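Local coordinates for protein L-ribulose 3-epimerase (Mesorhizobium loti, PDB 3VYL) that epimerises ketoses at C3, L-ribulose most efficiently, probably giving L-xylulose, and accepts others such as D-psicose and D-tagatose less efficiently, at a manganese-binding TIM-barrel active site, at residues 195-208 and 228-241. Residues are numbered along the deposited sequence; the frame is centred on the assembly and turned at random.
Sequences IRHAAGKIGYVHIG and ALTAIGYADDLSFE. With MN (manganese (II) ion), chain I.
Tyr204 OH is gripped twice: it accepts a hydrogen bond from Ser239 OG at 2.9 Å and is also hydrogen-bonded to Glu36, whose carboxylate also takes His206 NE2. Asp237 CB meets the edge of the Tyr204 ring, in its plane, 3.7 Å from CE2. The manganese ion is bound from both segments, by His206 ND1 at 2.2 Å and Glu241 OE2 at 2.4 Å; Glu147, Asp180 and a water that donates to Glu241 OE1 complete the site. The extended chain of Glu241, CG anti to the backbone N (chi1 -159°), brings its CD over one face of the imidazole, offset toward the rim, the carboxylate tilted 49° to the ring. Strands 202-207 and 238-240 are the last two of the eight-stranded TIM barrel, parallel neighbours joined through helix 222-231 in a right-handed beta-alpha-beta crossover. Ser239 sits at the middle of their pairing, its N donating to Val205 O and its O accepting from Ile207 N at 2.7 Å. On the other side of the sheet from His206 and Ser239, Val205 and Leu238 lie side by side, CB to CB 3.7 Å. Tyr234 OH donates to Asp237 O, while Ile202 CG2 packs 3.6 Å from CE1 of that ring. Out at the helices, the Ile232 side chain crosses Ile202 at about a right angle, and its CD1 touches Ile195 CG2, which also rests on Ala228 CB.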
loop_
_atom_site.group_PDB
_atom_site.type_symbol
_atom_site.label_atom_id
_atom_site.label_comp_id
_atom_site.label_asym_id
_atom_site.label_seq_id
_atom_site.Cartn_x
_atom_site.Cartn_y
_atom_site.Cartn_z
ATOM N N ILE A 195 -13.393 -9.297 3.894
ATOM C CA ILE A 195 -13.196 -10.157 5.056
ATOM C C ILE A 195 -14.022 -9.652 6.261
ATOM O O ILE A 195 -14.758 -10.428 6.884
ATOM C CB ILE A 195 -11.704 -10.302 5.436
ATOM C CG1 ILE A 195 -10.974 -11.167 4.401
ATOM C CG2 ILE A 195 -11.560 -10.919 6.831
ATOM C CD1 ILE A 195 -9.469 -10.973 4.351
ATOM N N ARG A 196 -13.916 -8.355 6.567
ATOM C CA ARG A 196 -14.643 -7.754 7.698
ATOM C C ARG A 196 -16.147 -7.919 7.550
ATOM O O ARG A 196 -16.861 -8.167 8.529
ATOM C CB ARG A 196 -14.315 -6.271 7.837
ATOM C CG ARG A 196 -12.951 -6.005 8.429
ATOM C CD ARG A 196 -12.665 -4.520 8.427
ATOM N NE ARG A 196 -11.368 -4.231 9.030
ATOM C CZ ARG A 196 -11.176 -3.994 10.324
ATOM N NH1 ARG A 196 -12.196 -4.014 11.159
ATOM N NH2 ARG A 196 -9.954 -3.750 10.775
ATOM N N HIS A 197 -16.615 -7.786 6.317
ATOM C CA HIS A 197 -18.025 -7.907 6.014
ATOM C C HIS A 197 -18.538 -9.306 6.220
ATOM O O HIS A 197 -19.721 -9.498 6.460
ATOM C CB HIS A 197 -18.259 -7.452 4.585
ATOM C CG HIS A 197 -19.709 -7.348 4.206
ATOM N ND1 HIS A 197 -20.550 -6.481 4.799
ATOM C CD2 HIS A 197 -20.453 -8.029 3.241
ATOM C CE1 HIS A 197 -21.780 -6.605 4.254
ATOM N NE2 HIS A 197 -21.719 -7.557 3.302
ATOM N N ALA A 198 -17.643 -10.294 6.141
ATOM C CA ALA A 198 -18.005 -11.721 6.187
ATOM C C ALA A 198 -17.810 -12.379 7.563
ATOM O O ALA A 198 -17.946 -13.598 7.694
ATOM C CB ALA A 198 -17.222 -12.481 5.126
ATOM N N ALA A 199 -17.491 -11.571 8.576
ATOM C CA ALA A 199 -17.222 -12.045 9.939
ATOM C C ALA A 199 -18.231 -13.072 10.442
ATOM O O ALA A 199 -19.449 -12.887 10.305
ATOM C CB ALA A 199 -17.163 -10.871 10.896
ATOM N N GLY A 200 -17.710 -14.159 11.008
ATOM C CA GLY A 200 -18.534 -15.251 11.531
ATOM C C GLY A 200 -19.301 -16.050 10.485
ATOM O O GLY A 200 -20.235 -16.787 10.805
ATOM N N LYS A 201 -18.924 -15.891 9.227
ATOM C CA LYS A 201 -19.470 -16.730 8.177
ATOM C C LYS A 201 -18.341 -17.320 7.329
ATOM O O LYS A 201 -18.586 -17.922 6.294
ATOM C CB LYS A 201 -20.492 -15.955 7.332
ATOM C CG LYS A 201 -21.933 -16.016 7.843
ATOM C CD LYS A 201 -22.520 -17.422 7.707
ATOM C CE LYS A 201 -24.039 -17.427 7.605
ATOM N NZ LYS A 201 -24.732 -17.513 8.920
ATOM N N ILE A 202 -17.103 -17.148 7.792
ATOM C CA ILE A 202 -15.945 -17.678 7.092
ATOM C C ILE A 202 -15.520 -19.019 7.673
ATOM O O ILE A 202 -15.079 -19.094 8.819
ATOM C CB ILE A 202 -14.733 -16.719 7.127
ATOM C CG1 ILE A 202 -15.128 -15.309 6.684
ATOM C CG2 ILE A 202 -13.624 -17.257 6.233
ATOM C CD1 ILE A 202 -14.085 -14.249 6.989
ATOM N N GLY A 203 -15.610 -20.062 6.854
ATOM C CA GLY A 203 -15.230 -21.408 7.264
ATOM C C GLY A 203 -13.836 -21.850 6.869
ATOM O O GLY A 203 -13.267 -22.757 7.485
ATOM N N TYR A 204 -13.269 -21.220 5.845
ATOM C CA TYR A 204 -11.959 -21.640 5.344
ATOM C C TYR A 204 -11.329 -20.541 4.483
ATOM O O TYR A 204 -12.042 -19.753 3.843
ATOM C CB TYR A 204 -12.132 -22.943 4.551
ATOM C CG TYR A 204 -10.890 -23.765 4.288
ATOM C CD1 TYR A 204 -10.634 -24.255 3.008
ATOM C CD2 TYR A 204 -9.989 -24.082 5.313
ATOM C CE1 TYR A 204 -9.515 -25.026 2.742
ATOM C CE2 TYR A 204 -8.861 -24.844 5.056
ATOM C CZ TYR A 204 -8.631 -25.319 3.766
ATOM O OH TYR A 204 -7.510 -26.077 3.479
ATOM N N VAL A 205 -9.998 -20.480 4.466
ATOM C CA VAL A 205 -9.296 -19.465 3.670
ATOM C C VAL A 205 -8.155 -20.049 2.836
ATOM O O VAL A 205 -7.352 -20.844 3.339
ATOM C CB VAL A 205 -8.755 -18.310 4.559
ATOM C CG1 VAL A 205 -7.750 -17.453 3.795
ATOM C CG2 VAL A 205 -9.902 -17.456 5.088
ATOM N N HIS A 206 -8.082 -19.648 1.567
ATOM C CA HIS A 206 -6.898 -19.926 0.755
ATOM C C HIS A 206 -6.014 -18.725 0.663
ATOM O O HIS A 206 -6.444 -17.653 0.243
ATOM C CB HIS A 206 -7.279 -20.355 -0.652
ATOM C CG HIS A 206 -7.600 -21.824 -0.794
ATOM N ND1 HIS A 206 -8.405 -22.292 -1.770
ATOM C CD2 HIS A 206 -7.197 -22.931 -0.047
ATOM C CE1 HIS A 206 -8.513 -23.632 -1.656
ATOM N NE2 HIS A 206 -7.779 -24.019 -0.597
ATOM N N ILE A 207 -4.761 -18.892 1.054
ATOM C CA ILE A 207 -3.740 -17.892 0.823
ATOM C C ILE A 207 -3.054 -18.193 -0.513
ATOM O O ILE A 207 -2.463 -19.252 -0.693
ATOM C CB ILE A 207 -2.723 -17.870 1.984
ATOM C CG1 ILE A 207 -3.427 -17.486 3.291
ATOM C CG2 ILE A 207 -1.563 -16.921 1.707
ATOM C CD1 ILE A 207 -4.199 -16.179 3.261
ATOM N N GLY A 208 -3.156 -17.259 -1.450
ATOM C CA GLY A 208 -2.522 -17.391 -2.752
ATOM C C GLY A 208 -2.210 -16.014 -3.291
ATOM O O GLY A 208 -3.005 -15.107 -3.133
ATOM N N ALA A 228 -7.153 -7.903 8.675
ATOM C CA ALA A 228 -8.608 -8.117 8.641
ATOM C C ALA A 228 -9.027 -9.405 9.375
ATOM O O ALA A 228 -9.913 -9.360 10.227
ATOM C CB ALA A 228 -9.131 -8.106 7.214
ATOM N N LEU A 229 -8.377 -10.535 9.063
ATOM C CA LEU A 229 -8.607 -11.803 9.781
ATOM C C LEU A 229 -8.451 -11.609 11.275
ATOM O O LEU A 229 -9.277 -12.092 12.054
ATOM C CB LEU A 229 -7.650 -12.915 9.312
ATOM C CG LEU A 229 -7.775 -13.343 7.850
ATOM C CD1 LEU A 229 -6.663 -14.278 7.456
ATOM C CD2 LEU A 229 -9.127 -13.964 7.552
ATOM N N THR A 230 -7.397 -10.886 11.662
ATOM C CA THR A 230 -7.114 -10.619 13.069
ATOM C C THR A 230 -8.158 -9.680 13.681
ATOM O O THR A 230 -8.561 -9.865 14.827
ATOM C CB THR A 230 -5.709 -10.033 13.251
ATOM O OG1 THR A 230 -4.738 -10.935 12.696
ATOM C CG2 THR A 230 -5.400 -9.751 14.730
ATOM N N ALA A 231 -8.615 -8.690 12.919
ATOM C CA ALA A 231 -9.648 -7.800 13.429
ATOM C C ALA A 231 -10.913 -8.574 13.743
ATOM O O ALA A 231 -11.585 -8.272 14.716
ATOM C CB ALA A 231 -9.944 -6.680 12.449
ATOM N N ILE A 232 -11.231 -9.571 12.922
ATOM C CA ILE A 232 -12.460 -10.349 13.098
ATOM C C ILE A 232 -12.235 -11.560 14.011
ATOM O O ILE A 232 -13.167 -12.313 14.266
ATOM C CB ILE A 232 -13.098 -10.812 11.748
ATOM C CG1 ILE A 232 -12.156 -11.732 10.960
ATOM C CG2 ILE A 232 -13.511 -9.624 10.895
ATOM C CD1 ILE A 232 -12.869 -12.683 10.025
ATOM N N GLY A 233 -11.000 -11.739 14.493
ATOM C CA GLY A 233 -10.647 -12.871 15.367
ATOM C C GLY A 233 -10.896 -14.228 14.716
ATOM O O GLY A 233 -11.548 -15.100 15.300
ATOM N N TYR A 234 -10.385 -14.399 13.497
ATOM C CA TYR A 234 -10.578 -15.624 12.741
ATOM C C TYR A 234 -9.728 -16.731 13.347
ATOM O O TYR A 234 -8.511 -16.602 13.461
ATOM C CB TYR A 234 -10.245 -15.401 11.265
ATOM C CG TYR A 234 -10.391 -16.632 10.400
ATOM C CD1 TYR A 234 -11.644 -17.040 9.935
ATOM C CD2 TYR A 234 -9.274 -17.392 10.042
ATOM C CE1 TYR A 234 -11.772 -18.168 9.139
ATOM C CE2 TYR A 234 -9.395 -18.513 9.250
ATOM C CZ TYR A 234 -10.640 -18.890 8.798
ATOM O OH TYR A 234 -10.760 -20.007 8.007
ATOM N N ALA A 235 -10.384 -17.811 13.755
ATOM C CA ALA A 235 -9.703 -18.841 14.536
ATOM C C ALA A 235 -9.755 -20.213 13.883
ATOM O O ALA A 235 -9.684 -21.228 14.568
ATOM C CB ALA A 235 -10.287 -18.899 15.939
ATOM N N ASP A 236 -9.872 -20.231 12.560
ATOM C CA ASP A 236 -10.066 -21.469 11.812
ATOM C C ASP A 236 -8.921 -21.688 10.822
ATOM O O ASP A 236 -7.952 -20.926 10.798
ATOM C CB ASP A 236 -11.432 -21.471 11.112
ATOM C CG ASP A 236 -12.124 -22.823 11.184
ATOM O OD1 ASP A 236 -11.437 -23.869 11.083
ATOM O OD2 ASP A 236 -13.360 -22.847 11.341
ATOM N N ASP A 237 -9.025 -22.744 10.023
ATOM C CA ASP A 237 -7.937 -23.148 9.132
ATOM C C ASP A 237 -7.767 -22.224 7.920
ATOM O O ASP A 237 -8.730 -21.615 7.428
ATOM C CB ASP A 237 -8.145 -24.585 8.636
ATOM C CG ASP A 237 -8.270 -25.597 9.764
ATOM O OD1 ASP A 237 -7.559 -25.481 10.790
ATOM O OD2 ASP A 237 -9.076 -26.537 9.598
ATOM N N LEU A 238 -6.529 -22.135 7.446
ATOM C CA LEU A 238 -6.252 -21.503 6.168
ATOM C C LEU A 238 -5.093 -22.207 5.487
ATOM O O LEU A 238 -4.189 -22.717 6.161
ATOM C CB LEU A 238 -5.978 -20.003 6.325
ATOM C CG LEU A 238 -4.897 -19.499 7.273
ATOM C CD1 LEU A 238 -3.528 -19.540 6.613
ATOM C CD2 LEU A 238 -5.248 -18.073 7.662
ATOM N N SER A 239 -5.109 -22.233 4.159
ATOM C CA SER A 239 -4.086 -22.978 3.437
ATOM C C SER A 239 -3.460 -22.234 2.291
ATOM O O SER A 239 -4.116 -21.443 1.622
ATOM C CB SER A 239 -4.647 -24.296 2.931
ATOM O OG SER A 239 -4.807 -25.149 4.033
ATOM N N PHE A 240 -2.184 -22.527 2.076
ATOM C CA PHE A 240 -1.423 -22.002 0.961
ATOM C C PHE A 240 -1.785 -22.733 -0.325
ATOM O O PHE A 240 -1.953 -23.948 -0.321
ATOM C CB PHE A 240 0.064 -22.152 1.263
ATOM C CG PHE A 240 0.960 -21.802 0.113
ATOM C CD1 PHE A 240 0.848 -20.565 -0.537
ATOM C CD2 PHE A 240 1.939 -22.692 -0.306
ATOM C CE1 PHE A 240 1.691 -20.233 -1.580
ATOM C CE2 PHE A 240 2.777 -22.365 -1.355
ATOM C CZ PHE A 240 2.656 -21.132 -1.989
ATOM N N GLU A 241 -1.884 -21.987 -1.422
ATOM C CA GLU A 241 -2.337 -22.516 -2.717
ATOM C C GLU A 241 -1.463 -21.917 -3.838
ATOM O O GLU A 241 -1.295 -20.703 -3.931
ATOM C CB GLU A 241 -3.819 -22.160 -2.924
ATOM C CG GLU A 241 -4.594 -23.010 -3.922
ATOM C CD GLU A 241 -6.027 -22.520 -4.163
ATOM O OE1 GLU A 241 -6.771 -23.192 -4.904
ATOM O OE2 GLU A 241 -6.442 -21.474 -3.637
HETATM MN MN MN I . -8.813 -21.630 -3.806
HETATM O O HOH W 1 -9.114 -22.525 -5.980
#